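Local coordinates for protein Two-component sensor histidine kinase (Nostoc sp., PDB 6OZB) that probably senses light through a bilin-binding GAF domain, here holding phycoerythrobilin, and passes the signal on as a two-component histidine kinase, at residues Val52-Phe57 with Gly164-His169. The protein carries 1 engineered substitution. Sequence-based numbering, arbitrary orientation.
Sequences VMIYKF and GLLVSH. With PEB (phycoerythrobilin), chain F.
M53 and Y55 pair with V167 and L165 across neighbouring antiparallel strands in the central sheet of the GAF domain, where M53, Y55, L165 and H169 help line the phycoerythrobilin pocket, with V167 beside them. Two hydrogen-bonded pairs, M53 with V167 and Y55 with L165, supply four backbone bonds; the M53 N to V167 O bond measures 2.8 Å.

On the chromophore side the relief is uneven. M53 stands up from the sheet and bends at its end (chi3 -67°), which brings CE into a notch formed by V167 CG1, the H169 ring and the bilin: CE lies 3.6 Å from H169 CE1 and 3.8 Å from PEB CBD. The L165 side chain runs alongside Y55, pointing the same way, and its branches divide the work. L165 CD1 fills the dip between Y55 CD2 and PEB CMC, 3.8 Å from PEB CMC, while CG and CD2 abut the F57 ring. The rim atom F57 CD2 also comes to 3.6 Å from G164 CA, and Y55 CD2 lies above one face of the F57 ring, offset toward its rim. Further out, the bilin methyl CMD rests against the Y55 ring near CZ.

The reverse side, bearing V52, I54 and L166, is turned to helices 32-47 and 178-201. Here L166 CD1 is the bump, touching V52 CG1 at 3.9 Å and I54 CG1 at 4.0 Å.

Toward the C-terminal end of strand 161-170, R51 NH2 is hydrogen-bonded to H169 ND1, while H169 NE2 donates a weak, bent hydrogen bond to PEB OD, 2.7 Å long with an angle of 126° at the hydrogen.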
loop_
_atom_site.group_PDB
_atom_site.type_symbol
_atom_site.label_atom_id
_atom_site.label_comp_id
_atom_site.label_asym_id
_atom_site.label_seq_id
_atom_site.Cartn_x
_atom_site.Cartn_y
_atom_site.Cartn_z
ATOM N N VAL C 52 -2.162 -21.582 -15.037
ATOM C CA VAL C 52 -0.958 -20.856 -15.440
ATOM C C VAL C 52 -0.932 -20.861 -16.955
ATOM O O VAL C 52 -1.212 -21.881 -17.572
ATOM C CB VAL C 52 0.313 -21.479 -14.868
ATOM C CG1 VAL C 52 1.571 -20.841 -15.438
ATOM C CG2 VAL C 52 0.297 -21.331 -13.356
ATOM N N MET C 53 -0.636 -19.706 -17.540
ATOM C CA MET C 53 -0.631 -19.538 -18.998
ATOM C C MET C 53 0.595 -18.782 -19.447
ATOM O O MET C 53 1.137 -17.974 -18.696
ATOM C CB MET C 53 -1.868 -18.789 -19.446
ATOM C CG MET C 53 -3.152 -19.449 -19.027
ATOM S SD MET C 53 -4.550 -18.391 -19.390
ATOM C CE MET C 53 -4.232 -17.073 -18.253
ATOM N N ILE C 54 1.031 -19.048 -20.677
ATOM C CA ILE C 54 1.982 -18.166 -21.324
ATOM C C ILE C 54 1.245 -17.500 -22.483
ATOM O O ILE C 54 0.567 -18.155 -23.292
ATOM C CB ILE C 54 3.242 -18.927 -21.760
ATOM C CG1 ILE C 54 3.990 -19.345 -20.490
ATOM C CG2 ILE C 54 4.113 -18.045 -22.673
ATOM C CD1 ILE C 54 5.283 -19.999 -20.697
ATOM N N TYR C 55 1.332 -16.183 -22.490
ATOM C CA TYR C 55 0.629 -15.302 -23.411
ATOM C C TYR C 55 1.677 -14.704 -24.341
ATOM O O TYR C 55 2.662 -14.185 -23.863
ATOM C CB TYR C 55 -0.105 -14.221 -22.605
ATOM C CG TYR C 55 -0.968 -13.280 -23.351
ATOM C CD1 TYR C 55 -2.229 -13.653 -23.817
ATOM C CD2 TYR C 55 -0.564 -11.977 -23.547
ATOM C CE1 TYR C 55 -3.022 -12.766 -24.491
ATOM C CE2 TYR C 55 -1.361 -11.084 -24.195
ATOM C CZ TYR C 55 -2.586 -11.476 -24.675
ATOM O OH TYR C 55 -3.385 -10.568 -25.336
ATOM N N LYS C 56 1.477 -14.783 -25.646
ATOM C CA LYS C 56 2.469 -14.286 -26.595
ATOM C C LYS C 56 1.889 -13.092 -27.348
ATOM O O LYS C 56 0.776 -13.160 -27.898
ATOM C CB LYS C 56 2.878 -15.395 -27.557
ATOM C CG LYS C 56 4.033 -15.017 -28.529
ATOM C CD LYS C 56 4.198 -16.127 -29.571
ATOM C CE LYS C 56 5.441 -15.982 -30.462
ATOM N NZ LYS C 56 5.604 -14.623 -30.977
ATOM N N PHE C 57 2.629 -11.987 -27.375
ATOM C CA PHE C 57 2.143 -10.779 -28.048
ATOM C C PHE C 57 2.299 -10.870 -29.566
ATOM O O PHE C 57 3.286 -11.407 -30.070
ATOM C CB PHE C 57 2.861 -9.532 -27.555
ATOM C CG PHE C 57 2.454 -9.108 -26.185
ATOM C CD1 PHE C 57 1.218 -8.526 -25.969
ATOM C CD2 PHE C 57 3.301 -9.288 -25.102
ATOM C CE1 PHE C 57 0.821 -8.141 -24.692
ATOM C CE2 PHE C 57 2.920 -8.900 -23.835
ATOM C CZ PHE C 57 1.665 -8.330 -23.627
ATOM N N GLY C 164 6.062 -11.612 -24.282
ATOM C CA GLY C 164 4.869 -12.256 -23.738
ATOM C C GLY C 164 4.738 -12.054 -22.251
ATOM O O GLY C 164 5.415 -11.191 -21.688
ATOM N N LEU C 165 3.864 -12.848 -21.638
ATOM C CA LEU C 165 3.615 -12.801 -20.191
ATOM C C LEU C 165 3.530 -14.203 -19.642
ATOM O O LEU C 165 2.946 -15.085 -20.295
ATOM C CB LEU C 165 2.287 -12.085 -19.872
ATOM C CG LEU C 165 2.029 -10.701 -20.479
ATOM C CD1 LEU C 165 0.613 -10.193 -20.218
ATOM C CD2 LEU C 165 3.048 -9.706 -19.930
ATOM N N LEU C 166 4.052 -14.390 -18.430
ATOM C CA LEU C 166 3.726 -15.554 -17.612
ATOM C C LEU C 166 2.599 -15.136 -16.670
ATOM O O LEU C 166 2.747 -14.166 -15.906
ATOM C CB LEU C 166 4.928 -16.039 -16.827
ATOM C CG LEU C 166 4.731 -17.188 -15.854
ATOM C CD1 LEU C 166 4.351 -18.439 -16.634
ATOM C CD2 LEU C 166 5.999 -17.404 -15.052
ATOM N N VAL C 167 1.464 -15.819 -16.780
ATOM C CA VAL C 167 0.243 -15.445 -16.062
ATOM C C VAL C 167 -0.227 -16.566 -15.134
ATOM O O VAL C 167 -0.399 -17.700 -15.568
ATOM C CB VAL C 167 -0.900 -15.116 -17.009
ATOM C CG1 VAL C 167 -2.117 -14.584 -16.249
ATOM C CG2 VAL C 167 -0.488 -14.080 -18.009
ATOM N N SER C 168 -0.455 -16.240 -13.867
ATOM C CA SER C 168 -0.909 -17.207 -12.879
ATOM C C SER C 168 -2.234 -16.738 -12.284
ATOM O O SER C 168 -2.274 -15.686 -11.661
ATOM C CB SER C 168 0.151 -17.351 -11.790
ATOM O OG SER C 168 -0.245 -18.247 -10.750
ATOM N N HIS C 169 -3.300 -17.503 -12.517
ATOM C CA HIS C 169 -4.651 -17.199 -12.024
ATOM C C HIS C 169 -5.074 -18.196 -10.953
ATOM O O HIS C 169 -4.779 -19.392 -11.058
ATOM C CB HIS C 169 -5.700 -17.293 -13.117
ATOM C CG HIS C 169 -5.673 -16.176 -14.116
ATOM N ND1 HIS C 169 -6.412 -16.216 -15.284
ATOM C CD2 HIS C 169 -5.032 -14.988 -14.115
ATOM C CE1 HIS C 169 -6.227 -15.093 -15.958
ATOM N NE2 HIS C 169 -5.400 -14.330 -15.268
HETATM C CHC PEB F . -4.835 -8.557 -19.376
HETATM N NC PEB F . -4.832 -6.331 -18.176
HETATM C C1C PEB F . -4.012 -5.567 -17.403
HETATM C C2C PEB F . -2.824 -6.222 -17.198
HETATM C C3C PEB F . -2.889 -7.426 -17.864
HETATM C C4C PEB F . -4.160 -7.481 -18.479
HETATM C CMC PEB F . -1.721 -8.396 -17.868
HETATM C CAC PEB F . -1.658 -5.622 -16.343
HETATM C CBC PEB F . -1.968 -5.718 -14.858
HETATM C CGC PEB F . -1.690 -7.126 -14.400
HETATM O O1C PEB F . -0.528 -7.594 -14.562
HETATM O O2C PEB F . -2.596 -7.824 -13.853
HETATM N ND PEB F . -4.337 -10.486 -17.985
HETATM C C1D PEB F . -4.145 -9.830 -19.344
HETATM C C2D PEB F . -4.803 -10.758 -20.251
HETATM C C3D PEB F . -5.357 -11.824 -19.575
HETATM C C4D PEB F . -5.100 -11.749 -18.185
HETATM C CMD PEB F . -4.950 -10.486 -21.773
HETATM C CAD PEB F . -6.235 -12.895 -20.247
HETATM C CBD PEB F . -6.053 -14.207 -19.901
HETATM O OD PEB F . -5.416 -12.538 -17.306
HETATM N NA PEB F . -9.134 -4.102 -19.570
HETATM C C1A PEB F . -10.173 -4.611 -20.395
HETATM C C2A PEB F . -11.009 -3.468 -20.907
HETATM C C3A PEB F . -10.402 -2.186 -20.360
HETATM C C4A PEB F . -9.205 -2.657 -19.510
HETATM C CMA PEB F . -11.126 -3.466 -22.464
HETATM C CBA PEB F . -12.555 -0.788 -20.209
HETATM O OA PEB F . -10.323 -5.795 -20.649
HETATM C CHA PEB F . -8.453 -1.796 -18.767
HETATM C CAA PEB F . -11.282 -1.280 -19.494
HETATM N NB PEB F . -6.461 -3.486 -18.059
HETATM C C1B PEB F . -7.220 -2.231 -17.981
HETATM C C2B PEB F . -6.627 -1.335 -17.017
HETATM C C3B PEB F . -5.493 -2.011 -16.464
HETATM C C4B PEB F . -5.349 -3.368 -17.101
HETATM C CHB PEB F . -4.321 -4.212 -16.762
HETATM C CMB PEB F . -7.129 0.035 -16.688
HETATM C CAB PEB F . -4.562 -1.466 -15.401
HETATM C CBB PEB F . -4.988 -2.006 -14.053
HETATM C CGB PEB F . -4.110 -1.276 -13.036
HETATM O O1B PEB F . -2.862 -1.494 -13.062
HETATM O O2B PEB F . -4.621 -0.461 -12.230
#